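Local coordinates for protein 4-amino-4-deoxychorismate lyase (Legionella pneumophila, PDB 3LUL) that is a class IV aminotransferase-fold protein that holds a covalently bound pyridoxal phosphate, at residues 4-9 against 69-74; 29-34 against 47-52; 146-151 against 174-179; 150-155 against 160-165. One frame throughout, in Å; residues are numbered along the deposited sequence. Where two conformers were deposited one is given.

Contact 1: residues 4-9 against 69-74; sequences TRVIED and FEHLIQ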
loop_
_atom_site.group_PDB
_atom_site.type_symbol
_atom_site.label_atom_id
_atom_site.label_comp_id
_atom_site.label_asym_id
_atom_site.label_seq_id
_atom_site.Cartn_x
_atom_site.Cartn_y
_atom_site.Cartn_z
ATOM N N THR B 4 -19.860 -13.052 0.372
ATOM C CA THR B 4 -18.587 -13.296 1.081
ATOM C C THR B 4 -18.365 -14.794 1.195
ATOM O O THR B 4 -19.241 -15.502 1.681
ATOM C CB THR B 4 -18.587 -12.642 2.456
ATOM O OG1 THR B 4 -18.851 -11.252 2.279
ATOM C CG2 THR B 4 -17.237 -12.833 3.173
ATOM N N ARG B 5 -17.221 -15.267 0.709
ATOM C CA ARG B 5 -16.889 -16.691 0.691
ATOM C C ARG B 5 -15.669 -16.968 1.564
ATOM O O ARG B 5 -14.652 -16.316 1.391
ATOM C CB ARG B 5 -16.596 -17.103 -0.766
ATOM C CG ARG B 5 -16.086 -18.527 -0.967
ATOM C CD ARG B 5 -16.210 -18.959 -2.429
ATOM N NE ARG B 5 -15.658 -20.302 -2.644
ATOM C CZ ARG B 5 -14.436 -20.585 -3.105
ATOM N NH1 ARG B 5 -13.572 -19.627 -3.432
ATOM N NH2 ARG B 5 -14.070 -21.856 -3.249
ATOM N N VAL B 6 -15.751 -17.913 2.499
ATOM C CA VAL B 6 -14.520 -18.374 3.165
ATOM C C VAL B 6 -13.857 -19.426 2.275
ATOM O O VAL B 6 -14.488 -20.416 1.926
ATOM C CB VAL B 6 -14.748 -18.941 4.563
ATOM C CG1 VAL B 6 -13.436 -19.492 5.128
ATOM C CG2 VAL B 6 -15.293 -17.859 5.475
ATOM N N ILE B 7 -12.596 -19.213 1.908
ATOM C CA ILE B 7 -11.805 -20.237 1.201
ATOM C C ILE B 7 -11.212 -21.190 2.260
ATOM O O ILE B 7 -10.390 -20.773 3.085
ATOM C CB ILE B 7 -10.681 -19.632 0.332
ATOM C CG1 ILE B 7 -11.224 -18.540 -0.605
ATOM C CG2 ILE B 7 -9.997 -20.729 -0.506
ATOM C CD1 ILE B 7 -10.130 -17.747 -1.254
ATOM N N GLU B 8 -11.654 -22.447 2.229
ATOM C CA GLU B 8 -11.262 -23.481 3.196
ATOM C C GLU B 8 -10.101 -24.310 2.633
ATOM O O GLU B 8 -9.869 -24.320 1.429
ATOM C CB GLU B 8 -12.437 -24.432 3.499
ATOM C CG GLU B 8 -13.820 -23.789 3.737
ATOM C CD GLU B 8 -14.149 -23.585 5.200
ATOM O OE1 GLU B 8 -13.234 -23.293 5.994
ATOM O OE2 GLU B 8 -15.338 -23.709 5.553
ATOM N N ASP B 9 -9.388 -24.999 3.516
ATOM C CA ASP B 9 -8.338 -25.949 3.149
ATOM C C ASP B 9 -8.890 -27.087 2.280
ATOM O O ASP B 9 -9.899 -27.698 2.642
ATOM C CB ASP B 9 -7.740 -26.600 4.418
ATOM C CG ASP B 9 -7.276 -25.583 5.474
ATOM O OD1 ASP B 9 -7.870 -24.487 5.581
ATOM O OD2 ASP B 9 -6.329 -25.905 6.227
ATOM N N PHE B 69 -16.816 -16.367 14.544
ATOM C CA PHE B 69 -16.266 -16.995 15.745
ATOM C C PHE B 69 -16.094 -18.500 15.529
ATOM O O PHE B 69 -15.041 -19.047 15.814
ATOM C CB PHE B 69 -17.147 -16.691 16.967
ATOM C CG PHE B 69 -16.528 -17.112 18.284
ATOM C CD1 PHE B 69 -15.725 -16.224 19.005
ATOM C CD2 PHE B 69 -16.780 -18.367 18.802
ATOM C CE1 PHE B 69 -15.160 -16.600 20.223
ATOM C CE2 PHE B 69 -16.223 -18.761 20.036
ATOM C CZ PHE B 69 -15.427 -17.866 20.745
ATOM N N GLU B 70 -17.111 -19.144 14.970
ATOM C CA GLU B 70 -17.077 -20.598 14.668
ATOM C C GLU B 70 -15.914 -20.955 13.735
ATOM O O GLU B 70 -15.245 -21.977 13.933
ATOM C CB GLU B 70 -18.418 -21.070 14.063
ATOM C CG GLU B 70 -18.441 -22.498 13.405
ATOM C CD GLU B 70 -18.071 -23.650 14.346
ATOM O OE1 GLU B 70 -17.709 -23.395 15.520
ATOM O OE2 GLU B 70 -18.141 -24.829 13.897
ATOM N N HIS B 71 -15.678 -20.122 12.728
ATOM C CA HIS B 71 -14.507 -20.310 11.846
ATOM C C HIS B 71 -13.187 -20.223 12.578
ATOM O O HIS B 71 -12.299 -21.030 12.314
ATOM C CB HIS B 71 -14.509 -19.351 10.674
ATOM C CG HIS B 71 -15.332 -19.821 9.528
ATOM N ND1 HIS B 71 -16.558 -19.279 9.217
ATOM C CD2 HIS B 71 -15.110 -20.800 8.624
ATOM C CE1 HIS B 71 -17.044 -19.885 8.150
ATOM N NE2 HIS B 71 -16.188 -20.817 7.776
ATOM N N LEU B 72 -13.066 -19.278 13.502
ATOM C CA LEU B 72 -11.853 -19.140 14.319
ATOM C C LEU B 72 -11.650 -20.386 15.168
ATOM O O LEU B 72 -10.545 -20.942 15.208
ATOM C CB LEU B 72 -11.878 -17.891 15.215
ATOM C CG LEU B 72 -12.021 -16.512 14.534
ATOM C CD1 LEU B 72 -12.232 -15.386 15.582
ATOM C CD2 LEU B 72 -10.776 -16.236 13.671
ATOM N N ILE B 73 -12.725 -20.857 15.799
ATOM C CA ILE B 73 -12.636 -22.041 16.666
ATOM C C ILE B 73 -12.245 -23.256 15.843
ATOM O O ILE B 73 -11.395 -24.033 16.277
ATOM C CB ILE B 73 -13.938 -22.297 17.451
ATOM C CG1 ILE B 73 -14.211 -21.157 18.446
ATOM C CG2 ILE B 73 -13.869 -23.651 18.212
ATOM C CD1 ILE B 73 -13.153 -20.924 19.499
ATOM N N GLN B 74 -12.807 -23.404 14.642
ATOM C CA GLN B 74 -12.527 -24.593 13.837
ATOM C C GLN B 74 -11.080 -24.620 13.362
ATOM O O GLN B 74 -10.493 -25.689 13.265
ATOM C CB GLN B 74 -13.493 -24.750 12.654
ATOM C CG GLN B 74 -14.930 -25.214 13.055
ATOM C CD GLN B 74 -14.983 -26.440 14.010
ATOM O OE1 GLN B 74 -15.599 -26.381 15.075
ATOM N NE2 GLN B 74 -14.342 -27.546 13.621
#
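The imidazole of His71, on helix 65-78, lies against Val6 of the edge strand 4-6, and Glu8 reaches toward its rim from just beyond. Val6 CG2 sits over one face of the ring, offset toward the rim, 4.0 Å from the centroid and 20° off the ring normal, a CH-pi contact. The valine branch nearest the ring atoms is again CG2, 3.8 Å from His71 CE1, while Val6 CG1, anti to the backbone N (chi1 176°), lies 4.0 Å from His71 NE2. In one of its two modelled conformers Glu8 puts OE2 at the ring edge, 3.7 Å from His71 NE2, a placement that stays doubtful for that reason. On the other side of the imidazole, His71 ND1 makes a weak hydrogen bond to the carbonyl of Asp67, one turn earlier in the helix. Val6 also packs on Leu108 of strand 106-113, with which strand 4-6 pairs; the contact is a small surface one between helix 65-78 and the outermost strand of the five-stranded sheet within this chain. With a valine methyl on the ring face as its firm element, the chemistry is mainly dispersive.

Contact 2: residues 29-34 against 47-52; sequences LFETIR and WERLGN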
loop_
_atom_site.group_PDB
_atom_site.type_symbol
_atom_site.label_atom_id
_atom_site.label_comp_id
_atom_site.label_asym_id
_atom_site.label_seq_id
_atom_site.Cartn_x
_atom_site.Cartn_y
_atom_site.Cartn_z
ATOM N N LEU B 29 -7.964 -6.379 3.410
ATOM C CA LEU B 29 -7.921 -5.975 4.800
ATOM C C LEU B 29 -7.513 -7.165 5.634
ATOM O O LEU B 29 -7.726 -8.320 5.227
ATOM C CB LEU B 29 -9.299 -5.477 5.257
ATOM C CG LEU B 29 -9.840 -4.242 4.546
ATOM C CD1 LEU B 29 -11.353 -4.102 4.783
ATOM C CD2 LEU B 29 -9.009 -2.974 4.995
ATOM N N PHE B 30 -6.941 -6.916 6.813
ATOM C CA PHE B 30 -6.632 -8.037 7.689
ATOM C C PHE B 30 -6.885 -7.732 9.159
ATOM O O PHE B 30 -6.996 -6.578 9.571
ATOM C CB PHE B 30 -5.177 -8.515 7.499
ATOM C CG PHE B 30 -4.155 -7.625 8.111
ATOM C CD1 PHE B 30 -3.669 -6.521 7.426
ATOM C CD2 PHE B 30 -3.627 -7.909 9.365
ATOM C CE1 PHE B 30 -2.716 -5.687 7.997
ATOM C CE2 PHE B 30 -2.671 -7.086 9.950
ATOM C CZ PHE B 30 -2.209 -5.968 9.272
ATOM N N GLU B 31 -6.953 -8.816 9.934
ATOM C CA GLU B 31 -7.003 -8.737 11.386
ATOM C C GLU B 31 -6.049 -9.804 11.915
ATOM O O GLU B 31 -6.030 -10.929 11.388
ATOM C CB GLU B 31 -8.400 -9.050 11.911
ATOM C CG GLU B 31 -9.382 -7.938 11.692
ATOM C CD GLU B 31 -9.092 -6.710 12.534
ATOM O OE1 GLU B 31 -8.402 -6.799 13.570
ATOM O OE2 GLU B 31 -9.571 -5.622 12.161
ATOM N N THR B 32 -5.283 -9.445 12.932
ATOM C CA THR B 32 -4.378 -10.383 13.571
ATOM C C THR B 32 -4.858 -10.558 15.024
ATOM O O THR B 32 -4.937 -9.617 15.791
ATOM C CB THR B 32 -2.889 -9.948 13.402
ATOM O OG1 THR B 32 -2.035 -10.851 14.103
ATOM C CG2 THR B 32 -2.654 -8.525 13.879
ATOM N N ILE B 33 -5.228 -11.786 15.348
ATOM C CA ILE B 33 -5.980 -12.112 16.553
ATOM C C ILE B 33 -5.116 -13.009 17.446
ATOM O O ILE B 33 -4.618 -14.030 17.015
ATOM C CB ILE B 33 -7.267 -12.836 16.201
ATOM C CG1 ILE B 33 -8.156 -12.019 15.269
ATOM C CG2 ILE B 33 -8.091 -13.198 17.456
ATOM C CD1 ILE B 33 -9.076 -12.893 14.399
ATOM N N ARG B 34 -4.958 -12.598 18.686
ATOM C CA ARG B 34 -4.273 -13.414 19.653
ATOM C C ARG B 34 -5.154 -14.587 20.065
ATOM O O ARG B 34 -6.358 -14.428 20.282
ATOM C CB ARG B 34 -3.900 -12.584 20.853
ATOM C CG ARG B 34 -3.058 -13.358 21.882
ATOM C CD ARG B 34 -2.375 -12.380 22.819
ATOM N NE ARG B 34 -1.678 -13.045 23.923
ATOM C CZ ARG B 34 -0.885 -12.441 24.817
ATOM N NH1 ARG B 34 -0.634 -11.123 24.770
ATOM N NH2 ARG B 34 -0.320 -13.173 25.775
ATOM N N TRP B 47 -13.822 -8.552 14.560
ATOM C CA TRP B 47 -14.922 -8.621 13.559
ATOM C C TRP B 47 -15.519 -7.255 13.273
ATOM O O TRP B 47 -15.823 -6.901 12.135
ATOM C CB TRP B 47 -15.988 -9.591 14.106
ATOM C CG TRP B 47 -17.215 -9.759 13.295
ATOM C CD1 TRP B 47 -17.385 -10.591 12.207
ATOM C CD2 TRP B 47 -18.452 -9.079 13.482
ATOM N NE1 TRP B 47 -18.672 -10.489 11.737
ATOM C CE2 TRP B 47 -19.346 -9.559 12.491
ATOM C CE3 TRP B 47 -18.899 -8.115 14.392
ATOM C CZ2 TRP B 47 -20.648 -9.091 12.384
ATOM C CZ3 TRP B 47 -20.193 -7.651 14.288
ATOM C CH2 TRP B 47 -21.060 -8.151 13.298
ATOM N N GLU B 48 -15.727 -6.485 14.331
ATOM C CA GLU B 48 -16.337 -5.155 14.206
ATOM C C GLU B 48 -15.479 -4.247 13.347
ATOM O O GLU B 48 -15.962 -3.559 12.462
ATOM C CB GLU B 48 -16.499 -4.547 15.594
ATOM C CG GLU B 48 -17.001 -3.122 15.655
ATOM C CD GLU B 48 -17.051 -2.569 17.084
ATOM O OE1 GLU B 48 -16.128 -2.826 17.905
ATOM O OE2 GLU B 48 -18.034 -1.872 17.386
ATOM N N ARG B 49 -14.191 -4.200 13.666
ATOM C CA ARG B 49 -13.275 -3.324 12.960
ATOM C C ARG B 49 -13.152 -3.750 11.500
ATOM O O ARG B 49 -13.207 -2.936 10.600
ATOM C CB ARG B 49 -11.886 -3.335 13.618
ATOM C CG ARG B 49 -10.912 -2.407 12.892
ATOM C CD ARG B 49 -9.650 -2.160 13.684
ATOM N NE ARG B 49 -8.857 -3.383 13.838
ATOM C CZ ARG B 49 -7.782 -3.465 14.617
ATOM N NH1 ARG B 49 -7.307 -2.378 15.244
ATOM N NH2 ARG B 49 -7.143 -4.614 14.727
ATOM N N LEU B 50 -13.007 -5.045 11.272
ATOM C CA LEU B 50 -12.886 -5.565 9.884
ATOM C C LEU B 50 -14.118 -5.197 9.093
ATOM O O LEU B 50 -13.989 -4.724 7.961
ATOM C CB LEU B 50 -12.618 -7.075 9.856
ATOM C CG LEU B 50 -12.488 -7.783 8.502
ATOM C CD1 LEU B 50 -11.470 -7.080 7.633
ATOM C CD2 LEU B 50 -12.160 -9.271 8.736
ATOM N N GLY B 51 -15.303 -5.349 9.697
ATOM C CA GLY B 51 -16.548 -5.029 9.007
ATOM C C GLY B 51 -16.698 -3.545 8.732
ATOM O O GLY B 51 -17.167 -3.155 7.662
ATOM N N ASN B 52 -16.316 -2.714 9.695
ATOM C CA ASN B 52 -16.350 -1.243 9.522
ATOM C C ASN B 52 -15.460 -0.772 8.363
ATOM O O ASN B 52 -15.875 0.047 7.538
ATOM C CB ASN B 52 -15.919 -0.501 10.790
ATOM C CG ASN B 52 -16.955 -0.542 11.884
ATOM O OD1 ASN B 52 -18.117 -0.839 11.637
ATOM N ND2 ASN B 52 -16.528 -0.258 13.122
#
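Glu31 lays its CG against Leu50 CB, 3.8 Å apart, and turns its carboxylate to the guanidinium edge of Arg49. The pair joins strand 28-36 to helix 43-57, an antiparallel helix packed on the sheet of the class IV aminotransferase fold; the segment axes pass 8.7 Å apart at 171°. Arg49 grips the acid in a side-on, two-nitrogen salt bridge, one nitrogen to each oxygen: Arg49 NH2 to Glu31 OE1 at 2.8 Å (166°) and Arg49 NE to Glu31 OE2 at 2.9 Å. Carboxylate and guanidinium are nearly coplanar. Glu31 OE2 uses its syn lone pair, and the arginine reaches it with CG anti to the backbone N and a bend at chi3 (66°) that swings NE and NH2 toward the strand. Glu31 OE1 also holds His46 ND1, while Arg49 NH1 bonds OP1 of the LLP modified residue at position 141 and the carbonyl of Pro199. Glu31 is thus a second-shell residue that fixes the rotation of an arginine at the cofactor phosphate, and its negative charge would probably be balanced by that arginine. Ile201 packs on both partners. Two residues earlier on the strand, Leu29 CB closes the apolar side against Leu50 CD1, 3.6 Å away.

Contact 3: residues 146-151 against 174-179; sequences LEAIIA and ETTCAN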
loop_
_atom_site.group_PDB
_atom_site.type_symbol
_atom_site.label_atom_id
_atom_site.label_comp_id
_atom_site.label_asym_id
_atom_site.label_seq_id
_atom_site.Cartn_x
_atom_site.Cartn_y
_atom_site.Cartn_z
ATOM N N LEU B 146 3.861 -2.160 2.410
ATOM C CA LEU B 146 5.237 -1.954 1.947
ATOM C C LEU B 146 5.950 -0.796 2.639
ATOM O O LEU B 146 7.158 -0.895 2.948
ATOM C CB LEU B 146 5.306 -1.794 0.431
ATOM C CG LEU B 146 6.678 -1.782 -0.233
ATOM C CD1 LEU B 146 7.627 -2.964 0.161
ATOM C CD2 LEU B 146 6.492 -1.704 -1.775
ATOM N N GLU B 147 5.204 0.294 2.876
ATOM C CA GLU B 147 5.757 1.447 3.562
ATOM C C GLU B 147 6.348 1.041 4.923
ATOM O O GLU B 147 7.478 1.449 5.284
ATOM C CB GLU B 147 4.708 2.532 3.729
ATOM C CG GLU B 147 5.279 3.810 4.293
ATOM C CD GLU B 147 4.230 4.871 4.573
ATOM O OE1 GLU B 147 3.216 4.973 3.841
ATOM O OE2 GLU B 147 4.491 5.633 5.517
ATOM N N ALA B 148 5.565 0.247 5.660
ATOM C CA ALA B 148 5.958 -0.286 6.948
ATOM C C ALA B 148 7.159 -1.206 6.837
ATOM O O ALA B 148 8.063 -1.155 7.661
ATOM C CB ALA B 148 4.789 -1.020 7.630
ATOM N N ILE B 149 7.161 -2.049 5.829
ATOM C CA ILE B 149 8.289 -2.954 5.572
ATOM C C ILE B 149 9.575 -2.170 5.334
ATOM O O ILE B 149 10.600 -2.455 5.952
ATOM C CB ILE B 149 7.998 -3.907 4.358
ATOM C CG1 ILE B 149 6.888 -4.894 4.736
ATOM C CG2 ILE B 149 9.283 -4.661 3.933
ATOM C CD1 ILE B 149 6.323 -5.650 3.544
ATOM N N ILE B 150 9.525 -1.180 4.455
ATOM C CA ILE B 150 10.714 -0.368 4.151
ATOM C C ILE B 150 11.239 0.335 5.443
ATOM O O ILE B 150 12.432 0.294 5.744
ATOM C CB ILE B 150 10.405 0.657 3.023
ATOM C CG1 ILE B 150 10.099 -0.073 1.684
ATOM C CG2 ILE B 150 11.577 1.685 2.871
ATOM C CD1 ILE B 150 9.590 0.871 0.596
ATOM N N ALA B 151 10.321 0.948 6.189
ATOM C CA ALA B 151 10.631 1.660 7.425
ATOM C C ALA B 151 11.249 0.708 8.458
ATOM O O ALA B 151 12.282 1.010 9.066
ATOM C CB ALA B 151 9.379 2.322 7.952
ATOM N N GLU B 174 2.212 6.335 15.129
ATOM C CA GLU B 174 2.334 4.936 15.549
ATOM C C GLU B 174 3.583 4.351 14.951
ATOM O O GLU B 174 4.259 5.020 14.166
ATOM C CB GLU B 174 1.107 4.169 15.042
ATOM C CG GLU B 174 1.007 4.189 13.545
ATOM C CD GLU B 174 -0.346 3.779 13.011
ATOM O OE1 GLU B 174 -1.223 3.396 13.808
ATOM O OE2 GLU B 174 -0.487 3.788 11.776
ATOM N N THR B 175 3.902 3.102 15.303
ATOM C CA THR B 175 4.981 2.391 14.644
ATOM C C THR B 175 4.502 1.577 13.424
ATOM O O THR B 175 3.393 1.778 12.922
ATOM C CB THR B 175 5.758 1.457 15.643
ATOM O OG1 THR B 175 4.968 0.313 15.969
ATOM C CG2 THR B 175 6.191 2.247 16.914
ATOM N N THR B 176 5.344 0.673 12.948
ATOM C CA THR B 176 4.961 -0.251 11.858
ATOM C C THR B 176 3.891 -1.271 12.238
ATOM O O THR B 176 3.280 -1.895 11.366
ATOM C CB THR B 176 6.153 -1.042 11.336
ATOM O OG1 THR B 176 6.641 -1.951 12.341
ATOM C CG2 THR B 176 7.276 -0.097 10.870
ATOM N N CYS B 177 3.696 -1.488 13.537
ATOM C CA CYS B 177 2.792 -2.549 13.989
ATOM C C CYS B 177 2.109 -2.313 15.330
ATOM O O CYS B 177 1.471 -3.222 15.856
ATOM C CB CYS B 177 3.607 -3.852 14.058
ATOM S SG CYS B 177 4.851 -3.829 15.361
ATOM N N ALA B 178 2.186 -1.100 15.866
ATOM C CA ALA B 178 1.747 -0.861 17.222
ATOM C C ALA B 178 1.441 0.607 17.475
ATOM O O ALA B 178 2.003 1.501 16.813
ATOM C CB ALA B 178 2.804 -1.399 18.215
ATOM N N ASN B 179 0.498 0.839 18.394
ATOM C CA ASN B 179 0.204 2.166 18.882
ATOM C C ASN B 179 1.230 2.537 19.956
ATOM O O ASN B 179 1.847 1.657 20.573
ATOM C CB ASN B 179 -1.220 2.234 19.450
ATOM C CG ASN B 179 -2.296 2.112 18.355
ATOM O OD1 ASN B 179 -3.047 1.155 18.326
ATOM N ND2 ASN B 179 -2.336 3.084 17.439
#
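The first turns of helix 146-157 meet the loop that follows strand 172-175 at close quarters, the CA atoms of Ala148 and Thr176 lying 5.0 Å apart. Such nearness suits the small side chain on the helix: Ala148 CB points at the loop and stands 3.9 Å from Thr176 CB. The methyl of the threonine does the remaining work. Thr176 CG2, anti to the carbonyl carbon and beside the backbone N, lies 3.5 Å from Ala148 O, and it also reaches Ala151 CB one turn on, at 4.3 Å. The methyl therefore rests along the helix flank between two alanines, while Thr176 OG1 (chi1 67°) turns to Asp162, whose OD1 is its hydrogen-bonding partner. Thr176 is the middle residue of an ST turn: Thr175 OG1 accepts from Cys177 N at 3.3 Å, nearly straight at 171°, and the backbone pair Thr175 N to Ala178 O, 2.9 Å, closes the loop. Thr175 OG1 is hydrogen-bonded to Asp162 OD2 as well, so one aspartate holds both threonines of the turn. The cofactor side lies close by: Glu174 OE1 accepts a hydrogen bond from Leu198 N and makes a weak one with N1 of the LLP residue at position 141. The helix is also part of the dimer interface, with Ala148 packing on Leu99 of the second subunit and Leu146 N bonded to Asn144 OD1 of that subunit.

Contact 4: residues 150-155 against 160-165; sequences IAQRQA and ADDALF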
loop_
_atom_site.group_PDB
_atom_site.type_symbol
_atom_site.label_atom_id
_atom_site.label_comp_id
_atom_site.label_asym_id
_atom_site.label_seq_id
_atom_site.Cartn_x
_atom_site.Cartn_y
_atom_site.Cartn_z
ATOM N N ILE B 150 9.525 -1.180 4.455
ATOM C CA ILE B 150 10.714 -0.368 4.151
ATOM C C ILE B 150 11.239 0.335 5.443
ATOM O O ILE B 150 12.432 0.294 5.744
ATOM C CB ILE B 150 10.405 0.657 3.023
ATOM C CG1 ILE B 150 10.099 -0.073 1.684
ATOM C CG2 ILE B 150 11.577 1.685 2.871
ATOM C CD1 ILE B 150 9.590 0.871 0.596
ATOM N N ALA B 151 10.321 0.948 6.189
ATOM C CA ALA B 151 10.631 1.660 7.425
ATOM C C ALA B 151 11.249 0.708 8.458
ATOM O O ALA B 151 12.282 1.010 9.066
ATOM C CB ALA B 151 9.379 2.322 7.952
ATOM N N GLN B 152 10.676 -0.476 8.617
ATOM C CA GLN B 152 11.266 -1.451 9.540
ATOM C C GLN B 152 12.650 -1.961 9.119
ATOM O O GLN B 152 13.569 -2.073 9.940
ATOM C CB GLN B 152 10.341 -2.635 9.786
ATOM C CG GLN B 152 10.979 -3.621 10.783
ATOM C CD GLN B 152 9.981 -4.356 11.579
ATOM O OE1 GLN B 152 9.047 -4.911 11.038
ATOM N NE2 GLN B 152 10.148 -4.350 12.879
ATOM N N ARG B 153 12.831 -2.238 7.842
ATOM C CA ARG B 153 14.175 -2.542 7.345
ATOM C C ARG B 153 15.192 -1.447 7.613
ATOM O O ARG B 153 16.354 -1.755 7.901
ATOM C CB ARG B 153 14.142 -2.836 5.866
ATOM C CG ARG B 153 13.389 -4.120 5.508
ATOM C CD ARG B 153 13.784 -4.525 4.077
ATOM N NE ARG B 153 12.853 -5.440 3.416
ATOM C CZ ARG B 153 12.618 -6.687 3.820
ATOM N NH1 ARG B 153 13.225 -7.180 4.910
ATOM N NH2 ARG B 153 11.783 -7.461 3.129
ATOM N N GLN B 154 14.785 -0.182 7.545
ATOM C CA GLN B 154 15.741 0.926 7.811
ATOM C C GLN B 154 16.157 0.943 9.270
ATOM O O GLN B 154 17.342 1.148 9.615
ATOM C CB GLN B 154 15.147 2.293 7.491
ATOM C CG GLN B 154 14.979 2.573 6.025
ATOM C CD GLN B 154 14.650 4.038 5.714
ATOM O OE1 GLN B 154 14.600 4.886 6.604
ATOM N NE2 GLN B 154 14.410 4.319 4.439
ATOM N N ALA B 155 15.157 0.755 10.125
ATOM C CA ALA B 155 15.373 0.596 11.558
ATOM C C ALA B 155 16.375 -0.514 11.864
ATOM O O ALA B 155 17.335 -0.301 12.593
ATOM C CB ALA B 155 14.015 0.299 12.259
ATOM N N ALA B 160 18.358 -0.592 15.244
ATOM C CA ALA B 160 17.096 -0.473 15.993
ATOM C C ALA B 160 16.185 -1.658 15.699
ATOM O O ALA B 160 16.541 -2.545 14.924
ATOM C CB ALA B 160 16.414 0.816 15.642
ATOM N N ASP B 161 15.004 -1.655 16.293
ATOM C CA ASP B 161 14.036 -2.739 16.134
ATOM C C ASP B 161 12.822 -2.365 15.281
ATOM O O ASP B 161 12.273 -3.224 14.590
ATOM C CB ASP B 161 13.557 -3.208 17.505
ATOM C CG ASP B 161 14.711 -3.694 18.368
ATOM O OD1 ASP B 161 15.444 -4.593 17.899
ATOM O OD2 ASP B 161 14.916 -3.141 19.455
ATOM N N ASP B 162 12.372 -1.123 15.365
ATOM C CA ASP B 162 11.098 -0.733 14.739
ATOM C C ASP B 162 11.206 0.753 14.460
ATOM O O ASP B 162 12.169 1.409 14.912
ATOM C CB ASP B 162 9.940 -1.104 15.670
ATOM C CG ASP B 162 8.550 -1.141 14.980
ATOM O OD1 ASP B 162 8.426 -0.828 13.765
ATOM O OD2 ASP B 162 7.581 -1.461 15.718
ATOM N N ALA B 163 10.259 1.264 13.674
ATOM C CA ALA B 163 10.235 2.633 13.195
ATOM C C ALA B 163 8.974 3.315 13.685
ATOM O O ALA B 163 7.916 2.677 13.769
ATOM C CB ALA B 163 10.239 2.642 11.673
ATOM N N LEU B 164 9.102 4.600 13.992
ATOM C CA LEU B 164 8.049 5.473 14.458
ATOM C C LEU B 164 7.753 6.561 13.415
ATOM O O LEU B 164 8.663 7.276 12.941
ATOM C CB LEU B 164 8.456 6.119 15.773
ATOM C CG LEU B 164 7.413 6.948 16.489
ATOM C CD1 LEU B 164 6.224 6.089 16.996
ATOM C CD2 LEU B 164 8.111 7.662 17.692
ATOM N N PHE B 165 6.486 6.661 13.042
ATOM C CA PHE B 165 6.007 7.653 12.081
ATOM C C PHE B 165 5.377 8.890 12.736
ATOM O O PHE B 165 4.735 8.818 13.803
ATOM C CB PHE B 165 4.979 7.043 11.137
ATOM C CG PHE B 165 5.475 5.828 10.425
ATOM C CD1 PHE B 165 6.173 5.937 9.225
ATOM C CD2 PHE B 165 5.256 4.576 10.942
ATOM C CE1 PHE B 165 6.627 4.813 8.530
ATOM C CE2 PHE B 165 5.717 3.424 10.259
ATOM C CZ PHE B 165 6.421 3.552 9.052
#
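Ala155 sits against the start of strand 162-167, its CB 3.4 Å from Asp162 O, and Ala155 O accepts from Ala160 N at 2.9 Å. Beside it, Ala151 CB meets Ala163 CB at 3.8 Å and approaches Phe165 CZ to 3.4 Å. The axes of 150-155 and 162-165 pass 6.4 Å apart at 123°, a close approach consistent with alanines on both sides. With CG anti to the backbone N (chi1 -179°), the extended chain of Gln152 carries its amide to the carbonyl of Asp161, just before the strand, and Gln152 NE2 donates to Asp161 O at 3.0 Å (162°), in the carbonyl plane and in its own amide plane. In the next shell, Asp162 OD1 takes Ala163 N at 2.8 Å from above the carboxylate plane, the carboxylate itself being anchored by the hydroxyls of Thr176 at OD1 and Thr175 at OD2. Asp161 OD2 is held by Arg123 N, and strand 122-131 pairs alongside; Phe165 also has a cation-pi contact with Arg131. The arrangement is the second half of a beta-alpha-beta crossover. One main-chain hydrogen bond at Ala155-Ala160 and one from side chain to main chain at Asp161 hold the connection, while alanine methyls make the apolar join.

How the contacts relate
Along the chain, contact 2 is nested within the loop closed by contact 1; contacts 3 and 4 follow in series and start from the same part of helix 146-157, sharing Ile150 and Ala151. Contacts 1 and 2, centres 14 Å apart, reach the same five-stranded sheet and touch through Leu72 and Ile33. Contacts 3 and 4, centres 7 Å apart, both join helix 146-157 to the region of the large mixed sheet, where strands 162-167 and 172-175 are neighbours, and both touch the second subunit. Contact 1 lies 28 and 33 Å from these, centre to centre, across the chain's middle. Contacts 2 and 3, 18 Å apart between centres, reach LLP from two parts of the fold, Arg49 from helix 43-57 and Glu174, weakly, from the end of strand 172-175.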